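PDB 4V2X: endo-beta-1,4-glucanase (cellulase B) from Bacillus halodurans, which probably hydrolyses beta-1,4-glucosidic bonds in beta-glucans and xyloglucan, pairing a family 5 glycoside hydrolase module with an Ig-like module and a CBM46 module. Local coordinates for residues A[155-160]-A[166-171]. Sequence-based numbering, arbitrary orientation.
Sequences WLWIYE and NGVMVK. With GOL (glycerol), chain G.
K171 lies extended over one face of the W157 indole, a cation-pi contact backed by a CH-pi contact, joining short helix 153-158 to the start of helix 165-183 in the (beta/alpha)8 barrel of this family 5 glycoside hydrolase. K171 NZ sits 3.6 Å from the centroid of the five-membered ring of W157, 9° off its normal, and K171 CD lies 3.6 Å from that of the six-membered ring. With K171 CG anti to the backbone N (chi1 -170°) and every later torsion also near 180°, the chain stays straight along the indole. I158 CG1 covers the opposite ring face toward its rim, W157 NE1 is hydrogen-bonded to D153, and together with both covers this holds the ring in place. V168 completes the tight, buried side: CG1 meets W157 CZ3 at 4.0 Å, while CG2 lies 3.6 Å from the W157 backbone O. Losing the indole to an alanine here is likely to open a gap between the helices and leave the K171 chain and ammonium without the ring face. The looser side is polar and partly exposed. There E160 CB reaches V168 CG2 at 3.9 Å, but its carboxylate is too far from K171 NZ, salt-bridged to E113, for a direct pair. A glycerol, probably from the crystallisation liquor, spans them: K171 NZ donates to glycerol O1 at 2.9 Å, and glycerol O2 donates to E160 OE1 at 2.7 Å.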
loop_
_atom_site.group_PDB
_atom_site.type_symbol
_atom_site.label_atom_id
_atom_site.label_comp_id
_atom_site.label_asym_id
_atom_site.label_seq_id
_atom_site.Cartn_x
_atom_site.Cartn_y
_atom_site.Cartn_z
ATOM N N TRP A 155 -1.922 19.536 10.472
ATOM C CA TRP A 155 -3.308 19.543 10.983
ATOM C C TRP A 155 -4.079 20.809 10.655
ATOM O O TRP A 155 -5.287 20.865 10.876
ATOM C CB TRP A 155 -3.360 19.283 12.500
ATOM C CG TRP A 155 -2.610 20.271 13.319
ATOM C CD1 TRP A 155 -1.321 20.159 13.744
ATOM C CD2 TRP A 155 -3.092 21.520 13.825
ATOM N NE1 TRP A 155 -0.969 21.257 14.481
ATOM C CE2 TRP A 155 -2.034 22.114 14.541
ATOM C CE3 TRP A 155 -4.311 22.200 13.734
ATOM C CZ2 TRP A 155 -2.154 23.350 15.171
ATOM C CZ3 TRP A 155 -4.428 23.431 14.360
ATOM C CH2 TRP A 155 -3.356 23.991 15.071
ATOM N N LEU A 156 -3.399 21.822 10.129
ATOM C CA LEU A 156 -4.091 23.003 9.644
ATOM C C LEU A 156 -4.772 22.747 8.293
ATOM O O LEU A 156 -5.839 23.293 8.038
ATOM C CB LEU A 156 -3.141 24.191 9.545
ATOM C CG LEU A 156 -2.685 24.753 10.897
ATOM C CD1 LEU A 156 -1.460 25.637 10.740
ATOM C CD2 LEU A 156 -3.809 25.502 11.598
ATOM N N TRP A 157 -4.164 21.935 7.428
ATOM C CA TRP A 157 -4.765 21.663 6.110
ATOM C C TRP A 157 -4.368 20.342 5.430
ATOM O O TRP A 157 -5.161 19.793 4.669
ATOM C CB TRP A 157 -4.510 22.837 5.145
ATOM C CG TRP A 157 -3.059 23.143 4.940
ATOM C CD1 TRP A 157 -2.286 23.975 5.701
ATOM C CD2 TRP A 157 -2.199 22.619 3.923
ATOM N NE1 TRP A 157 -1.010 24.008 5.220
ATOM C CE2 TRP A 157 -0.921 23.179 4.133
ATOM C CE3 TRP A 157 -2.383 21.737 2.849
ATOM C CZ2 TRP A 157 0.169 22.883 3.317
ATOM C CZ3 TRP A 157 -1.296 21.437 2.040
ATOM C CH2 TRP A 157 -0.037 22.010 2.278
ATOM N N ILE A 158 -3.167 19.819 5.677
ATOM C CA ILE A 158 -2.722 18.640 4.930
ATOM C C ILE A 158 -3.658 17.442 5.193
ATOM O O ILE A 158 -3.973 16.668 4.280
ATOM C CB ILE A 158 -1.247 18.284 5.237
ATOM C CG1 ILE A 158 -0.319 19.353 4.666
ATOM C CG2 ILE A 158 -0.904 16.915 4.656
ATOM C CD1 ILE A 158 1.125 19.238 5.113
ATOM N N TYR A 159 -4.130 17.337 6.432
ATOM C CA TYR A 159 -5.041 16.265 6.857
ATOM C C TYR A 159 -6.334 16.180 6.032
ATOM O O TYR A 159 -7.021 15.154 6.074
ATOM C CB TYR A 159 -5.413 16.448 8.334
ATOM C CG TYR A 159 -6.477 17.498 8.509
ATOM C CD1 TYR A 159 -6.156 18.847 8.436
ATOM C CD2 TYR A 159 -7.809 17.144 8.700
ATOM C CE1 TYR A 159 -7.122 19.819 8.554
ATOM C CE2 TYR A 159 -8.787 18.113 8.825
ATOM C CZ TYR A 159 -8.429 19.449 8.749
ATOM O OH TYR A 159 -9.370 20.439 8.866
ATOM N N GLU A 160 -6.681 17.264 5.332
ATOM C CA GLU A 160 -7.876 17.323 4.484
ATOM C C GLU A 160 -7.780 16.421 3.269
ATOM O O GLU A 160 -8.784 16.205 2.597
ATOM C CB GLU A 160 -8.109 18.748 3.952
ATOM C CG GLU A 160 -8.469 19.804 4.983
ATOM C CD GLU A 160 -8.597 21.190 4.360
ATOM O OE1 GLU A 160 -8.934 21.301 3.159
ATOM O OE2 GLU A 160 -8.356 22.177 5.068
ATOM N N ASN A 166 -6.706 16.497 -4.729
ATOM C CA ASN A 166 -5.982 17.411 -5.609
ATOM C C ASN A 166 -5.769 18.790 -4.972
ATOM O O ASN A 166 -4.738 19.418 -5.189
ATOM C CB ASN A 166 -6.666 17.524 -6.983
ATOM C CG ASN A 166 -6.488 16.265 -7.844
ATOM O OD1 ASN A 166 -7.429 15.810 -8.494
ATOM N ND2 ASN A 166 -5.274 15.716 -7.868
ATOM N N GLY A 167 -6.721 19.249 -4.163
ATOM C CA GLY A 167 -6.575 20.534 -3.475
ATOM C C GLY A 167 -5.379 20.565 -2.536
ATOM O O GLY A 167 -4.587 21.517 -2.542
ATOM N N VAL A 168 -5.242 19.528 -1.718
ATOM C CA VAL A 168 -4.090 19.425 -0.828
ATOM C C VAL A 168 -2.817 19.230 -1.637
ATOM O O VAL A 168 -1.802 19.879 -1.371
ATOM C CB VAL A 168 -4.263 18.292 0.204
ATOM C CG1 VAL A 168 -2.947 17.972 0.899
ATOM C CG2 VAL A 168 -5.321 18.677 1.227
ATOM N N MET A 169 -2.871 18.353 -2.636
ATOM C CA MET A 169 -1.683 18.061 -3.438
ATOM C C MET A 169 -1.138 19.303 -4.155
ATOM O O MET A 169 0.074 19.517 -4.185
ATOM C CB MET A 169 -1.966 16.939 -4.444
ATOM C CG MET A 169 -1.798 15.528 -3.884
ATOM S SD MET A 169 -0.146 15.101 -3.262
ATOM C CE MET A 169 0.878 16.057 -4.365
ATOM N N VAL A 170 -2.029 20.121 -4.712
ATOM C CA VAL A 170 -1.625 21.367 -5.374
ATOM C C VAL A 170 -0.871 22.300 -4.416
ATOM O O VAL A 170 0.182 22.827 -4.755
ATOM C CB VAL A 170 -2.842 22.110 -5.982
ATOM C CG1 VAL A 170 -2.489 23.545 -6.348
ATOM C CG2 VAL A 170 -3.361 21.366 -7.209
ATOM N N LYS A 171 -1.419 22.492 -3.225
ATOM C CA LYS A 171 -0.813 23.360 -2.214
ATOM C C LYS A 171 0.524 22.813 -1.698
ATOM O O LYS A 171 1.512 23.544 -1.603
ATOM C CB LYS A 171 -1.793 23.531 -1.057
ATOM C CG LYS A 171 -1.404 24.600 -0.054
ATOM C CD LYS A 171 -2.549 24.860 0.904
ATOM C CE LYS A 171 -2.149 25.802 2.026
ATOM N NZ LYS A 171 -3.315 26.149 2.864
HETATM C C1 GOL G . -5.993 23.301 1.648
HETATM O O1 GOL G . -5.644 24.388 2.505
HETATM C C2 GOL G . -7.167 23.744 0.784
HETATM O O2 GOL G . -8.379 23.272 1.386
HETATM C C3 GOL G . -6.997 23.197 -0.629
HETATM O O3 GOL G . -8.243 23.215 -1.333
#